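Local coordinates for putative exported protein (Bordetella pertussis Tohama I, PDB 2PFZ), which binds pyroglutamic acid as the periplasmic solute receptor of a tripartite ATP-independent (TRAP) transport system, probably delivering it to the membrane permease, at residues G80-A85 with A149-L154. Residues are numbered along the deposited sequence; the frame is centred on the assembly and turned at random.
Sequences GLPFLA and AKIAEL
I151 meets P82 through the end of its longer branch: the terminal methyl CD1 of the isoleucine lies 3.9 Å from CG of the proline ring and equally far from its CD. The CB of each residue is directed at the other segment, and the I151 side chain spans most of the 8.4 Å between the P82 and I151 CA atoms, meeting both a side chain and a backbone carbonyl of the loop 80-85. Beta-branching leaves isoleucine few rotamers on a helix; here chi1 of -64° sets CG1 beside the backbone N, and chi2 of 170° extends CD1 toward the loop, while the shorter branch, CG2, stands opposite the backbone N. P82 offers the CG and CD methylenes of a rigid ring and has no backbone N-H to leave buried in an apolar contact. G80 takes part through its carbonyl O, which sits 3.9 Å from the same I151 CD1, a van der Waals approach rather than a polar bond. M279, from helix 266-287, and W204 also pack on I151, giving it further apolar neighbours. The contact thus joins helix 146-155 to the loop preceding helix 88-107, near the bound pyroglutamic acid but with none of the residues that line its pocket. With only 89 Å² of surface buried between the two segments, it is a small, largely apolar contact held by van der Waals packing, without directional bonds between them.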
loop_
_atom_site.group_PDB
_atom_site.type_symbol
_atom_site.label_atom_id
_atom_site.label_comp_id
_atom_site.label_asym_id
_atom_site.label_seq_id
_atom_site.Cartn_x
_atom_site.Cartn_y
_atom_site.Cartn_z
ATOM N N GLY A 80 2.121 5.591 5.702
ATOM C CA GLY A 80 1.139 6.487 5.099
ATOM C C GLY A 80 1.305 7.925 5.547
ATOM O O GLY A 80 0.532 8.801 5.130
ATOM N N LEU A 81 2.249 8.186 6.450
ATOM C CA LEU A 81 2.464 9.579 6.905
ATOM C C LEU A 81 3.115 10.358 5.765
ATOM O O LEU A 81 4.107 9.876 5.228
ATOM C CB LEU A 81 3.388 9.594 8.128
ATOM C CG LEU A 81 2.819 8.933 9.385
ATOM C CD1 LEU A 81 3.891 8.951 10.504
ATOM C CD2 LEU A 81 1.521 9.611 9.847
ATOM N N PRO A 82 2.546 11.524 5.357
ATOM C CA PRO A 82 3.171 12.269 4.229
ATOM C C PRO A 82 4.485 12.969 4.566
ATOM O O PRO A 82 4.736 13.383 5.707
ATOM C CB PRO A 82 2.113 13.323 3.825
ATOM C CG PRO A 82 1.141 13.370 4.900
ATOM C CD PRO A 82 1.302 12.160 5.832
ATOM N N PHE A 83 5.335 13.057 3.559
ATOM C CA PHE A 83 6.604 13.770 3.660
ATOM C C PHE A 83 7.530 13.346 4.799
ATOM O O PHE A 83 8.147 14.164 5.470
ATOM C CB PHE A 83 6.351 15.289 3.534
ATOM C CG PHE A 83 5.958 15.646 2.135
ATOM C CD1 PHE A 83 6.949 15.856 1.180
ATOM C CD2 PHE A 83 4.632 15.640 1.738
ATOM C CE1 PHE A 83 6.628 16.105 -0.132
ATOM C CE2 PHE A 83 4.310 15.909 0.376
ATOM C CZ PHE A 83 5.335 16.139 -0.521
ATOM N N LEU A 84 7.596 12.031 4.981
ATOM C CA LEU A 84 8.502 11.385 5.908
ATOM C C LEU A 84 9.499 10.538 5.112
ATOM O O LEU A 84 10.694 10.579 5.405
ATOM C CB LEU A 84 7.715 10.508 6.891
ATOM C CG LEU A 84 8.549 9.714 7.888
ATOM C CD1 LEU A 84 9.371 10.618 8.785
ATOM C CD2 LEU A 84 7.593 8.845 8.673
ATOM N N ALA A 85 9.012 9.785 4.107
ATOM C CA ALA A 85 9.866 8.965 3.269
ATOM C C ALA A 85 9.289 9.065 1.872
ATOM O O ALA A 85 8.237 8.489 1.568
ATOM C CB ALA A 85 9.922 7.480 3.762
ATOM N N ALA A 149 -7.991 9.342 4.416
ATOM C CA ALA A 149 -9.141 10.147 4.859
ATOM C C ALA A 149 -8.714 11.305 5.776
ATOM O O ALA A 149 -9.210 12.443 5.635
ATOM C CB ALA A 149 -10.206 9.257 5.555
ATOM N N LYS A 150 -7.780 11.036 6.689
ATOM C CA LYS A 150 -7.243 12.078 7.572
ATOM C C LYS A 150 -6.533 13.186 6.784
ATOM O O LYS A 150 -6.762 14.357 7.036
ATOM C CB LYS A 150 -6.299 11.499 8.647
ATOM C CG LYS A 150 -5.762 12.550 9.613
ATOM C CD LYS A 150 -6.916 13.302 10.304
ATOM C CE LYS A 150 -6.422 14.127 11.504
ATOM N NZ LYS A 150 -7.523 14.297 12.535
ATOM N N ILE A 151 -5.693 12.802 5.829
ATOM C CA ILE A 151 -5.016 13.765 4.967
ATOM C C ILE A 151 -6.029 14.655 4.246
ATOM O O ILE A 151 -5.882 15.884 4.234
ATOM C CB ILE A 151 -4.081 13.066 3.946
ATOM C CG1 ILE A 151 -2.945 12.347 4.707
ATOM C CG2 ILE A 151 -3.571 14.091 2.894
ATOM C CD1 ILE A 151 -2.053 11.414 3.889
ATOM N N ALA A 152 -7.058 14.035 3.676
ATOM C CA ALA A 152 -8.147 14.787 3.030
ATOM C C ALA A 152 -8.718 15.818 3.999
ATOM O O ALA A 152 -8.794 17.015 3.678
ATOM C CB ALA A 152 -9.245 13.835 2.528
ATOM N N GLU A 153 -9.065 15.377 5.208
ATOM C CA GLU A 153 -9.668 16.289 6.171
ATOM C C GLU A 153 -8.711 17.427 6.495
ATOM O O GLU A 153 -9.139 18.568 6.720
ATOM C CB GLU A 153 -10.063 15.556 7.447
ATOM C CG GLU A 153 -11.278 14.655 7.259
ATOM C CD GLU A 153 -11.462 13.691 8.416
ATOM O OE1 GLU A 153 -10.722 13.790 9.423
ATOM O OE2 GLU A 153 -12.358 12.832 8.325
ATOM N N LEU A 154 -7.415 17.122 6.523
ATOM C CA LEU A 154 -6.445 18.125 6.936
ATOM C C LEU A 154 -6.181 19.164 5.847
ATOM O O LEU A 154 -5.670 20.240 6.159
ATOM C CB LEU A 154 -5.147 17.503 7.466
ATOM C CG LEU A 154 -5.263 16.814 8.837
ATOM C CD1 LEU A 154 -4.000 16.022 9.117
ATOM C CD2 LEU A 154 -5.599 17.783 10.007
#